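Local coordinates for protein hydrolase (Rhizobium meliloti, PDB 5HOE) that is a carbohydrate acetylesterase of the SGNH (GDSL-like) hydrolase family, assembled as an octamer and probably removing acetyl groups from sugars by ester hydrolysis, at residues A[47-52]-A[62-67]; A[201-204]-A[210-213]; A[90-95]-A[130-135]; A[177-182]-A[191-196]; A[107-112]-A[119-124]. One frame throughout, in Å; residues are numbered along the deposited sequence.

Contact 1. Residues A[47-52]-A[62-67]; sequences RWTGAM and IIEEGL
Glu-64, on strand 60-66, outermost of the chain's sheet, holds out its carboxylate to Arg-47 and Thr-49 at the start of helix 48-56. The helix segment runs almost antiparallel to the strand, 174° between directions with axes 9.3 Å apart. Arg-47 grips side-on: NE reaches Glu-64 OE2 at 2.9 Å, and NH2 reaches Glu-64 OE1, also at 2.9 Å. Both oxygens use their syn lone pairs, and the guanidinium and carboxylate planes lie only 18° apart. The bend of the arginine chain at chi3 (-87°) turns this two-nitrogen edge to the carboxylate, while NH1 binds the carbonyl of Tyr-42. OE2 takes a second donor, Thr-49 OG1 at 2.7 Å, which comes from above the carboxylate plane and so resists its rotation. Packing is tightest at the far end of the segments, where the Met-52 methyl CE presses on Ile-62 CG1 at 3.4 Å, closer than ordinary van der Waals contact; Ile-222 and Ile-102 also touch Met-52. Between these two ends the fit is slack, Thr-49 CB standing 4.4 Å from Ile-62 CG2, and Ile-62 and Glu-64 keep some solvent exposure, whereas the helix residues are buried. With an alanine at Glu-64, the Arg-47 charge would probably lose its mate and the Thr-49 hydroxyl its acceptor. Three donors on one carboxylate, close to the first turn of a helix, are likely to favour its ionised form and to tie the helix start to the outermost strand.

Contact 2. Residues A[201-204]-A[210-213]; sequences STDG and LSAE
Asp-203 and Ser-211 both set their first torsion near +60° (chi1 64° and 72°), which tucks CG of the one and OG of the other between backbone N and carbonyl carbon and brings the carboxylate within reach of the serine's OG and backbone N. The carboxylate then spans the serine with both oxygens. OD1 accepts the backbone N of Ser-211 at 2.9 Å, with an N-H...O angle of 166°, and OD2 accepts Ser-211 OG at 2.7 Å. Each donor arrives on the syn side, somewhat out of the carboxylate plane. Ser-211 is the N-cap of helix 212-229: its OG also receives the backbone N of Thr-214, whose hydroxyl binds Asp-203 OD2. Glu-213 OE1 lies 3.2 Å from Asp-203 OD2, two acceptors of like charge with their planes steeply inclined to each other, a closeness that the hydroxyl donors and the helix start probably make tolerable. Replacing Asp-203 by an alanine would probably leave the N and OG of Ser-211 and the Thr-214 hydroxyl without their shared carboxylate, the serine then held by its cap bond to Thr-214 N. The apolar part of the contact is Leu-210, whose methyl CD2 rests on Thr-202 CA at 3.7 Å and on the carbonyl O of Ser-201 at 3.8 Å. Thr-202 itself turns its hydroxyl to the carbonyl of Pro-155. The bonds pin both ends of a short loop holding Asp-206 and His-209, which with Ser-25 probably form a Ser-His-Asp triad, consistent with the Asp-x-x-His block of SGNH hydrolases.

Contact 3. Residues A[90-95]-A[130-135]; sequences MALASH and GQVLTC
Leu-92 reaches from helix 84-95 to the end of helix 118-133, where Gln-131, Val-132 and, just past the helix, Cys-135 receive it. Its CB is directed at the other helix, and CG stands anti to the carbonyl carbon (chi1 -67°), carrying the fork of the side chain across. With chi2 at 166°, CD1 makes most of the touches. It lies 3.5 Å from the carbonyl O of Gln-131, 3.8 Å from Val-132 CA, and 3.9 Å from Cys-135 CB, so that one methyl sits against backbone and side chain alike. Val-132 CG2 lies 4.0 Å from Leu-92 CD1 and slightly farther from CD2; the leucine and valine side chains cross at about a right angle. No hydrogen bond joins the two segments. The receiving turn is fastened by Thr-134, whose OG1 and N both bond to the carbonyl O of Gly-130 from opposite faces, OG1 at 2.9 Å. Strand 100-104 adjoins the leucine: its Val-101 touches both Leu-92 and Val-132; Val-148 of strand 147-152 also packs on Val-132. Gln-131 ties the helices further through Ser-85 O, and another flank of helix 84-95 packs on a second subunit, where Ala-93 and Ser-94 touch its Leu-67.

Contact 4. Residues A[177-182]-A[191-196]; sequences ELSGLY and VEFFAA
Phe-193 of strand 192-195 meets Ser-179 and Tyr-182 of helix 171-189, whose segment runs nearly antiparallel to it (162°, axes 8.9 Å apart). The apolar part lies between Phe-193 CE1 and Tyr-182 CB, 3.5 Å apart. With CG anti to the backbone N (chi1 174°), the phenylalanine ring is thrown across to the helix. The tyrosine gives only the root of its side chain, since its ring leads off to pack on Ile-121 and its hydroxyl binds the carbonyl of Leu-105. Contacts of oxygen with carbon form the second group. The carbonyl O of Ser-179 comes to 3.4 Å from Phe-193 CZ, obliquely to the ring, while Ser-179 OG lies in the ring plane at its edge, 3.8 Å from CZ. The same OG touches the Ala-195 methyl CB at 3.5 Å. Within the strand, the backbone N of Ala-195 stands over one ring face, offset toward the rim. The helix and strand belong to the beta-alpha-beta crossover from strand 147-152 to the last strand of the chain's sheet. With no hydrogen bond across, the joint relies on dispersion, probably helped by a weak attraction between the C-H at CZ and Ser-179 OG at the ring edge.

Contact 5. Residues A[107-112]-A[119-124]; sequences TNDTKS and YEIANG. With PO4 (phosphate ion), chain E.
Residues 107-109, Thr-Asn-Asp, belong to the conserved Gly-x-Asn-Asp block of SGNH hydrolases, and the turn they begin packs against Ile-121 of helix 118-133. Asp-109 CB meets Ile-121 CG1 at 3.6 Å, the two side chains sliding past each other in opposite directions. The tip methyl, Ile-121 CD1, extends on to Thr-110 CG2, also at 3.6 Å, crossing that side chain at about a right angle. Thr-110 turns only its methyl to the isoleucine: chi1 of 76° swings OG1 back to the carbonyl O of Thr-107, 2.7 Å away and in the carbonyl plane, an oxygen that also accepts the backbone N of Thr-110. Asp-109 OD2, alongside Ile-121 CG2, is hydrogen-bonded to Thr-72 OG1 and forms a salt bridge with Arg-116. On the other side of the turn Asn-108 points away from the helix, its ND2 giving phosphate O1 a nearly straight bond of 2.9 Å at 168°; ND2 also binds the carbonyl of Arg-70. This phosphate, probably from the crystallisation liquor, is held as well by His-209 NE2 and by the backbone N of Ser-25 and Ala-69. An anion gripped by a serine N, a second backbone N and an asparagine amide is consistent with the oxyanion hole of an SGNH esterase.

Along the chain contact 1 comes first, then contact 3, with contact 5 nested in the loop it closes, then contact 4 and last contact 2. Contacts 1 and 4 involve the outermost strands of the chain's five-stranded parallel sheet, 60-66 and 192-195, their centres about 19 Å apart on opposite sides of the chain's centre. Contacts 3 and 5 share helix 118-133; contacts 4 and 5, centres about 13 Å apart, touch where Tyr-182 packs on Ile-121 and Ala-122. Contact 3 meets contact 1 through His-95 and Glu-65, near a second subunit. Contacts 2 and 5, centres about 21 Å apart, involve loops around the probable active site; the others join helices to the sheet or to each other.

Contact 1. Residues A[47-52]-A[62-67]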
# COMPACT_ATOMS: atom_id res chain seq x y z
N ARG A 47 30.54 -26.05 -8.96
CA ARG A 47 29.65 -24.98 -9.39
C ARG A 47 30.32 -24.22 -10.53
O ARG A 47 31.54 -24.20 -10.65
CB ARG A 47 29.38 -24.02 -8.23
CG ARG A 47 28.94 -24.71 -6.94
CD ARG A 47 28.05 -23.88 -6.05
NE ARG A 47 28.75 -23.00 -5.11
CZ ARG A 47 29.00 -23.28 -3.83
NH1 ARG A 47 28.69 -24.46 -3.29
NH2 ARG A 47 29.62 -22.38 -3.09
N TRP A 48 29.50 -23.58 -11.37
CA TRP A 48 30.11 -22.81 -12.45
C TRP A 48 30.95 -21.67 -11.90
O TRP A 48 32.03 -21.38 -12.42
CB TRP A 48 29.08 -22.35 -13.48
CG TRP A 48 28.19 -21.17 -13.13
CD1 TRP A 48 26.86 -21.23 -12.79
CD2 TRP A 48 28.51 -19.77 -13.18
NE1 TRP A 48 26.35 -19.96 -12.62
CE2 TRP A 48 27.34 -19.05 -12.84
CE3 TRP A 48 29.68 -19.06 -13.45
CZ2 TRP A 48 27.31 -17.65 -12.77
CZ3 TRP A 48 29.65 -17.67 -13.40
CH2 TRP A 48 28.47 -16.98 -13.04
N THR A 49 30.51 -21.08 -10.78
CA THR A 49 31.25 -19.99 -10.17
C THR A 49 32.64 -20.44 -9.72
O THR A 49 33.64 -19.74 -9.97
CB THR A 49 30.43 -19.50 -8.97
OG1 THR A 49 30.07 -20.65 -8.19
CG2 THR A 49 29.16 -18.75 -9.43
N GLY A 50 32.73 -21.60 -9.07
CA GLY A 50 34.03 -22.08 -8.59
C GLY A 50 34.94 -22.52 -9.72
O GLY A 50 36.16 -22.34 -9.65
N ALA A 51 34.36 -23.12 -10.75
CA ALA A 51 35.11 -23.47 -11.95
C ALA A 51 35.60 -22.23 -12.70
O ALA A 51 36.72 -22.23 -13.22
CB ALA A 51 34.23 -24.34 -12.86
N MET A 52 34.77 -21.19 -12.78
CA MET A 52 35.22 -19.93 -13.38
C MET A 52 36.35 -19.32 -12.57
O MET A 52 37.37 -18.87 -13.13
CB MET A 52 34.04 -18.96 -13.47
CG MET A 52 34.39 -17.65 -14.17
SD MET A 52 33.23 -16.31 -13.92
CE MET A 52 33.31 -16.04 -12.15
N ILE A 62 35.69 -13.83 -6.51
CA ILE A 62 34.35 -14.19 -6.97
C ILE A 62 33.40 -14.12 -5.78
O ILE A 62 33.67 -14.70 -4.72
CB ILE A 62 34.34 -15.59 -7.61
CG1 ILE A 62 34.68 -15.50 -9.10
CG2 ILE A 62 32.96 -16.26 -7.51
CD1 ILE A 62 36.04 -15.01 -9.39
N ILE A 63 32.27 -13.45 -5.98
CA ILE A 63 31.21 -13.32 -4.98
C ILE A 63 29.98 -14.03 -5.53
O ILE A 63 29.54 -13.75 -6.65
CB ILE A 63 30.90 -11.83 -4.73
CG1 ILE A 63 32.14 -11.09 -4.24
CG2 ILE A 63 29.76 -11.68 -3.73
CD1 ILE A 63 32.16 -9.66 -4.60
N GLU A 64 29.47 -14.99 -4.77
CA GLU A 64 28.32 -15.77 -5.19
C GLU A 64 27.05 -15.19 -4.58
O GLU A 64 26.95 -15.03 -3.35
CB GLU A 64 28.48 -17.22 -4.73
CG GLU A 64 29.73 -17.89 -5.28
CD GLU A 64 29.80 -19.33 -4.84
OE1 GLU A 64 30.25 -19.60 -3.71
OE2 GLU A 64 29.38 -20.19 -5.61
N GLU A 65 26.07 -14.89 -5.45
CA GLU A 65 24.71 -14.53 -5.04
C GLU A 65 23.70 -15.31 -5.89
O GLU A 65 23.01 -14.74 -6.75
CB GLU A 65 24.48 -13.02 -5.13
CG GLU A 65 25.30 -12.19 -4.14
CD GLU A 65 24.90 -12.32 -2.69
OE1 GLU A 65 23.93 -13.02 -2.36
OE2 GLU A 65 25.58 -11.66 -1.85
N GLY A 66 23.61 -16.62 -5.64
CA GLY A 66 22.66 -17.48 -6.32
C GLY A 66 21.54 -17.88 -5.36
O GLY A 66 21.79 -18.29 -4.23
N LEU A 67 20.32 -17.79 -5.85
CA LEU A 67 19.15 -18.12 -5.05
C LEU A 67 18.19 -18.97 -5.87
O LEU A 67 17.69 -18.53 -6.91
CB LEU A 67 18.46 -16.84 -4.56
CG LEU A 67 17.15 -17.03 -3.80
CD1 LEU A 67 17.39 -17.79 -2.50
CD2 LEU A 67 16.52 -15.66 -3.53

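Contact 2. Residues A[201-204]-A[210-213]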
# COMPACT_ATOMS: atom_id res chain seq x y z
N SER A 201 24.17 -27.57 -22.58
CA SER A 201 22.74 -27.83 -22.62
C SER A 201 22.27 -28.15 -21.20
O SER A 201 23.07 -28.48 -20.32
CB SER A 201 22.39 -28.98 -23.58
OG SER A 201 22.88 -30.22 -23.13
N THR A 202 20.96 -28.05 -20.99
CA THR A 202 20.39 -28.48 -19.72
C THR A 202 20.38 -30.01 -19.69
O THR A 202 19.56 -30.63 -20.37
CB THR A 202 18.97 -27.93 -19.59
OG1 THR A 202 19.01 -26.50 -19.65
CG2 THR A 202 18.33 -28.36 -18.27
N ASP A 203 21.27 -30.62 -18.91
CA ASP A 203 21.49 -32.06 -18.96
C ASP A 203 21.07 -32.80 -17.70
O ASP A 203 21.26 -34.03 -17.64
CB ASP A 203 22.96 -32.36 -19.31
CG ASP A 203 23.96 -31.89 -18.28
OD1 ASP A 203 23.62 -31.08 -17.40
OD2 ASP A 203 25.13 -32.34 -18.37
N GLY A 204 20.52 -32.12 -16.70
CA GLY A 204 20.13 -32.79 -15.48
C GLY A 204 18.87 -33.63 -15.66
O GLY A 204 18.03 -33.34 -16.51
N LEU A 210 21.66 -28.76 -13.88
CA LEU A 210 22.85 -29.15 -14.64
C LEU A 210 23.73 -30.12 -13.85
O LEU A 210 23.72 -30.14 -12.62
CB LEU A 210 23.68 -27.91 -15.02
CG LEU A 210 22.98 -26.68 -15.58
CD1 LEU A 210 23.98 -25.54 -15.68
CD2 LEU A 210 22.40 -27.02 -16.92
N SER A 211 24.47 -30.95 -14.58
CA SER A 211 25.46 -31.83 -14.01
C SER A 211 26.71 -31.05 -13.62
O SER A 211 26.94 -29.93 -14.07
CB SER A 211 25.84 -32.91 -15.02
OG SER A 211 26.61 -32.38 -16.08
N ALA A 212 27.54 -31.68 -12.78
CA ALA A 212 28.81 -31.06 -12.39
C ALA A 212 29.69 -30.78 -13.60
O ALA A 212 30.29 -29.69 -13.72
CB ALA A 212 29.55 -31.93 -11.37
N GLU A 213 29.81 -31.75 -14.52
CA GLU A 213 30.72 -31.53 -15.65
C GLU A 213 30.25 -30.37 -16.52
O GLU A 213 31.08 -29.61 -17.06
CB GLU A 213 30.94 -32.81 -16.47
CG GLU A 213 29.70 -33.45 -17.10
CD GLU A 213 29.31 -32.85 -18.45
OE1 GLU A 213 28.18 -33.14 -18.91
OE2 GLU A 213 30.12 -32.13 -19.08

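Contact 3. Residues A[90-95]-A[130-135]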
# COMPACT_ATOMS: atom_id res chain seq x y z
N MET A 90 20.74 -3.72 -3.13
CA MET A 90 21.38 -3.98 -1.84
C MET A 90 22.66 -4.81 -1.99
O MET A 90 23.68 -4.55 -1.33
CB MET A 90 20.38 -4.70 -0.91
CG MET A 90 19.22 -3.84 -0.41
SD MET A 90 18.09 -4.69 0.73
CE MET A 90 16.69 -5.13 -0.30
N ALA A 91 22.64 -5.83 -2.85
CA ALA A 91 23.82 -6.67 -3.00
C ALA A 91 24.96 -5.90 -3.64
O ALA A 91 26.12 -6.05 -3.25
CB ALA A 91 23.48 -7.90 -3.84
N LEU A 92 24.65 -5.07 -4.64
CA LEU A 92 25.70 -4.28 -5.27
C LEU A 92 26.40 -3.39 -4.26
O LEU A 92 27.63 -3.35 -4.19
CB LEU A 92 25.10 -3.43 -6.40
CG LEU A 92 24.57 -4.22 -7.62
CD1 LEU A 92 23.69 -3.38 -8.54
CD2 LEU A 92 25.71 -4.87 -8.41
N ALA A 93 25.62 -2.69 -3.43
CA ALA A 93 26.18 -1.74 -2.48
C ALA A 93 26.98 -2.47 -1.42
O ALA A 93 27.97 -1.92 -0.90
CB ALA A 93 25.07 -0.89 -1.87
N SER A 94 26.59 -3.70 -1.10
CA SER A 94 27.30 -4.51 -0.12
C SER A 94 28.64 -5.02 -0.65
O SER A 94 29.50 -5.39 0.16
CB SER A 94 26.46 -5.73 0.26
OG SER A 94 25.22 -5.39 0.82
N HIS A 95 28.81 -5.11 -1.96
CA HIS A 95 29.99 -5.76 -2.52
C HIS A 95 30.91 -4.85 -3.31
O HIS A 95 31.93 -5.33 -3.80
CB HIS A 95 29.57 -6.99 -3.34
CG HIS A 95 28.92 -8.04 -2.50
ND1 HIS A 95 29.55 -8.61 -1.41
CD2 HIS A 95 27.68 -8.57 -2.54
CE1 HIS A 95 28.72 -9.46 -0.83
NE2 HIS A 95 27.58 -9.45 -1.50
N GLY A 130 20.23 -2.21 -15.74
CA GLY A 130 20.16 -0.82 -15.34
C GLY A 130 20.53 -0.58 -13.89
O GLY A 130 21.13 0.44 -13.56
N GLN A 131 20.16 -1.51 -13.00
CA GLN A 131 20.53 -1.36 -11.59
C GLN A 131 22.04 -1.42 -11.42
O GLN A 131 22.60 -0.72 -10.57
CB GLN A 131 19.86 -2.46 -10.74
CG GLN A 131 18.38 -2.24 -10.55
CD GLN A 131 17.68 -3.37 -9.86
OE1 GLN A 131 18.15 -4.50 -9.87
NE2 GLN A 131 16.53 -3.07 -9.27
N VAL A 132 22.73 -2.24 -12.21
CA VAL A 132 24.19 -2.24 -12.14
C VAL A 132 24.76 -0.95 -12.71
O VAL A 132 25.64 -0.32 -12.12
CB VAL A 132 24.78 -3.48 -12.85
CG1 VAL A 132 26.27 -3.46 -12.72
CG2 VAL A 132 24.20 -4.75 -12.28
N LEU A 133 24.28 -0.54 -13.88
CA LEU A 133 24.86 0.62 -14.54
C LEU A 133 24.66 1.91 -13.75
O LEU A 133 25.43 2.86 -13.95
CB LEU A 133 24.27 0.77 -15.93
CG LEU A 133 24.59 -0.39 -16.88
CD1 LEU A 133 23.91 -0.18 -18.22
CD2 LEU A 133 26.09 -0.56 -17.06
N THR A 134 23.66 1.97 -12.88
CA THR A 134 23.39 3.18 -12.12
C THR A 134 23.88 3.10 -10.68
O THR A 134 23.57 4.00 -9.89
CB THR A 134 21.90 3.53 -12.14
OG1 THR A 134 21.14 2.50 -11.48
CG2 THR A 134 21.39 3.69 -13.57
N CYS A 135 24.65 2.06 -10.32
CA CYS A 135 24.98 1.80 -8.92
C CYS A 135 26.24 2.52 -8.43
O CYS A 135 26.62 2.34 -7.27
CB CYS A 135 25.11 0.30 -8.65
SG CYS A 135 26.71 -0.47 -9.09

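Contact 4. Residues A[177-182]-A[191-196]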
# COMPACT_ATOMS: atom_id res chain seq x y z
N GLU A 177 13.76 -18.55 -26.69
CA GLU A 177 13.82 -17.21 -27.25
C GLU A 177 14.73 -16.27 -26.45
O GLU A 177 15.04 -15.18 -26.94
CB GLU A 177 12.42 -16.60 -27.32
CG GLU A 177 11.50 -17.23 -28.35
CD GLU A 177 10.15 -16.57 -28.39
OE1 GLU A 177 10.08 -15.32 -28.35
OE2 GLU A 177 9.14 -17.31 -28.45
N LEU A 178 15.17 -16.66 -25.25
CA LEU A 178 15.88 -15.70 -24.40
C LEU A 178 17.24 -15.33 -24.98
O LEU A 178 17.65 -14.17 -24.89
CB LEU A 178 16.02 -16.24 -22.98
CG LEU A 178 14.74 -16.49 -22.18
CD1 LEU A 178 15.07 -16.84 -20.74
CD2 LEU A 178 13.77 -15.31 -22.22
N SER A 179 17.94 -16.29 -25.59
CA SER A 179 19.27 -15.98 -26.13
C SER A 179 19.22 -14.81 -27.11
O SER A 179 19.98 -13.84 -26.97
CB SER A 179 19.90 -17.20 -26.78
OG SER A 179 21.19 -16.85 -27.22
N GLY A 180 18.35 -14.89 -28.12
CA GLY A 180 18.26 -13.82 -29.10
C GLY A 180 17.86 -12.48 -28.50
O GLY A 180 18.41 -11.43 -28.85
N LEU A 181 16.88 -12.50 -27.59
CA LEU A 181 16.41 -11.27 -26.98
C LEU A 181 17.45 -10.68 -26.03
O LEU A 181 17.61 -9.46 -25.98
CB LEU A 181 15.10 -11.51 -26.24
CG LEU A 181 13.91 -11.80 -27.16
CD1 LEU A 181 12.70 -12.37 -26.39
CD2 LEU A 181 13.53 -10.55 -27.89
N TYR A 182 18.17 -11.54 -25.28
CA TYR A 182 19.22 -11.02 -24.40
C TYR A 182 20.37 -10.44 -25.20
O TYR A 182 21.01 -9.47 -24.76
CB TYR A 182 19.76 -12.11 -23.46
CG TYR A 182 18.87 -12.52 -22.30
CD1 TYR A 182 17.51 -12.22 -22.26
CD2 TYR A 182 19.42 -13.20 -21.21
CE1 TYR A 182 16.72 -12.62 -21.18
CE2 TYR A 182 18.63 -13.60 -20.14
CZ TYR A 182 17.29 -13.31 -20.13
OH TYR A 182 16.54 -13.70 -19.03
N VAL A 191 26.39 -3.45 -23.14
CA VAL A 191 27.07 -4.33 -22.18
C VAL A 191 27.47 -5.64 -22.86
O VAL A 191 27.26 -5.83 -24.07
CB VAL A 191 26.21 -4.57 -20.92
CG1 VAL A 191 25.92 -3.24 -20.19
CG2 VAL A 191 24.91 -5.30 -21.26
N GLU A 192 28.03 -6.55 -22.09
CA GLU A 192 28.56 -7.79 -22.67
C GLU A 192 27.50 -8.88 -22.63
O GLU A 192 26.57 -8.83 -21.83
CB GLU A 192 29.81 -8.24 -21.92
CG GLU A 192 30.91 -7.18 -21.80
CD GLU A 192 31.52 -6.79 -23.13
OE1 GLU A 192 31.66 -7.66 -24.02
OE2 GLU A 192 31.87 -5.60 -23.29
N PHE A 193 27.66 -9.89 -23.50
CA PHE A 193 26.69 -10.96 -23.64
C PHE A 193 27.36 -12.31 -23.87
O PHE A 193 28.35 -12.42 -24.60
CB PHE A 193 25.74 -10.72 -24.82
CG PHE A 193 24.82 -11.88 -25.08
CD1 PHE A 193 23.81 -12.20 -24.18
CD2 PHE A 193 24.96 -12.67 -26.21
CE1 PHE A 193 22.97 -13.27 -24.40
CE2 PHE A 193 24.12 -13.75 -26.43
CZ PHE A 193 23.10 -14.04 -25.53
N PHE A 194 26.78 -13.36 -23.26
CA PHE A 194 27.22 -14.74 -23.45
C PHE A 194 26.02 -15.67 -23.46
O PHE A 194 25.22 -15.65 -22.52
CB PHE A 194 28.21 -15.18 -22.36
CG PHE A 194 28.62 -16.62 -22.49
CD1 PHE A 194 29.37 -17.04 -23.57
CD2 PHE A 194 28.23 -17.57 -21.55
CE1 PHE A 194 29.74 -18.37 -23.71
CE2 PHE A 194 28.60 -18.89 -21.69
CZ PHE A 194 29.34 -19.28 -22.77
N ALA A 195 25.88 -16.47 -24.51
CA ALA A 195 24.80 -17.45 -24.60
C ALA A 195 25.27 -18.78 -24.03
O ALA A 195 26.08 -19.49 -24.63
CB ALA A 195 24.35 -17.62 -26.05
N ALA A 196 24.78 -19.14 -22.84
CA ALA A 196 25.20 -20.41 -22.26
C ALA A 196 24.88 -21.57 -23.19
O ALA A 196 25.65 -22.54 -23.26
CB ALA A 196 24.56 -20.60 -20.88

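Contact 5. Residues A[107-112]-A[119-124]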
# COMPACT_ATOMS: atom_id res chain seq x y z
N THR A 107 15.15 -18.16 -16.43
CA THR A 107 14.49 -19.46 -16.48
C THR A 107 13.23 -19.47 -15.62
O THR A 107 12.18 -19.98 -16.04
CB THR A 107 15.44 -20.56 -16.04
OG1 THR A 107 16.60 -20.56 -16.88
CG2 THR A 107 14.75 -21.92 -16.12
N ASN A 108 13.29 -18.89 -14.42
CA ASN A 108 12.13 -18.99 -13.54
C ASN A 108 11.00 -18.08 -13.98
O ASN A 108 9.83 -18.39 -13.69
CB ASN A 108 12.54 -18.78 -12.09
CG ASN A 108 13.39 -19.90 -11.60
OD1 ASN A 108 13.05 -21.07 -11.83
ND2 ASN A 108 14.50 -19.58 -10.96
N ASP A 109 11.30 -17.02 -14.72
CA ASP A 109 10.24 -16.20 -15.27
C ASP A 109 9.36 -16.95 -16.27
O ASP A 109 8.25 -16.48 -16.58
CB ASP A 109 10.83 -15.01 -16.02
CG ASP A 109 11.67 -14.07 -15.16
OD1 ASP A 109 12.54 -14.51 -14.36
OD2 ASP A 109 11.50 -12.85 -15.38
N THR A 110 9.84 -18.08 -16.82
CA THR A 110 9.07 -18.87 -17.78
C THR A 110 8.06 -19.80 -17.12
O THR A 110 7.34 -20.50 -17.85
CB THR A 110 9.98 -19.71 -18.69
OG1 THR A 110 10.49 -20.86 -17.99
CG2 THR A 110 11.14 -18.86 -19.29
N LYS A 111 7.98 -19.84 -15.79
CA LYS A 111 7.02 -20.72 -15.13
C LYS A 111 5.58 -20.36 -15.52
O LYS A 111 5.25 -19.21 -15.81
CB LYS A 111 7.19 -20.64 -13.62
CG LYS A 111 8.48 -21.30 -13.09
CD LYS A 111 8.59 -21.16 -11.58
CE LYS A 111 9.85 -21.83 -11.03
NZ LYS A 111 9.93 -21.67 -9.56
N SER A 112 4.74 -21.41 -15.53
CA SER A 112 3.38 -21.30 -16.03
C SER A 112 2.60 -20.18 -15.34
O SER A 112 1.92 -19.37 -15.99
CB SER A 112 2.68 -22.64 -15.84
OG SER A 112 2.65 -22.99 -14.46
N TYR A 119 9.71 -11.27 -24.32
CA TYR A 119 10.19 -9.89 -24.27
C TYR A 119 10.13 -9.33 -22.86
O TYR A 119 11.07 -8.66 -22.42
CB TYR A 119 9.43 -8.98 -25.24
CG TYR A 119 10.12 -7.65 -25.34
CD1 TYR A 119 11.23 -7.49 -26.15
CD2 TYR A 119 9.71 -6.58 -24.55
CE1 TYR A 119 11.89 -6.28 -26.21
CE2 TYR A 119 10.39 -5.37 -24.60
CZ TYR A 119 11.47 -5.23 -25.44
OH TYR A 119 12.12 -4.02 -25.48
N GLU A 120 9.04 -9.61 -22.12
CA GLU A 120 8.95 -9.15 -20.74
C GLU A 120 10.05 -9.74 -19.86
O GLU A 120 10.51 -9.07 -18.93
CB GLU A 120 7.56 -9.46 -20.17
CG GLU A 120 6.44 -8.60 -20.76
CD GLU A 120 5.03 -9.11 -20.46
OE1 GLU A 120 4.84 -10.28 -20.06
OE2 GLU A 120 4.08 -8.32 -20.66
N ILE A 121 10.48 -10.97 -20.14
CA ILE A 121 11.57 -11.58 -19.39
C ILE A 121 12.87 -10.84 -19.68
O ILE A 121 13.62 -10.49 -18.76
CB ILE A 121 11.70 -13.08 -19.70
CG1 ILE A 121 10.38 -13.80 -19.38
CG2 ILE A 121 12.90 -13.65 -18.92
CD1 ILE A 121 10.37 -15.32 -19.63
N ALA A 122 13.16 -10.61 -20.96
CA ALA A 122 14.35 -9.86 -21.34
C ALA A 122 14.29 -8.44 -20.79
O ALA A 122 15.33 -7.88 -20.39
CB ALA A 122 14.50 -9.87 -22.86
N ASN A 123 13.09 -7.84 -20.75
CA ASN A 123 12.95 -6.52 -20.14
C ASN A 123 13.23 -6.55 -18.64
O ASN A 123 13.73 -5.57 -18.08
CB ASN A 123 11.55 -5.96 -20.42
CG ASN A 123 11.46 -4.49 -20.15
OD1 ASN A 123 12.23 -3.69 -20.69
ND2 ASN A 123 10.49 -4.10 -19.32
N GLY A 124 12.92 -7.67 -17.97
CA GLY A 124 13.29 -7.83 -16.57
C GLY A 124 14.79 -7.93 -16.38
O GLY A 124 15.35 -7.35 -15.44
P PO4 E . 15.24 -23.10 -10.12
O1 PO4 E . 15.95 -21.80 -9.88
O2 PO4 E . 15.27 -23.43 -11.59
O3 PO4 E . 15.68 -24.28 -9.29
O4 PO4 E . 13.83 -23.03 -9.64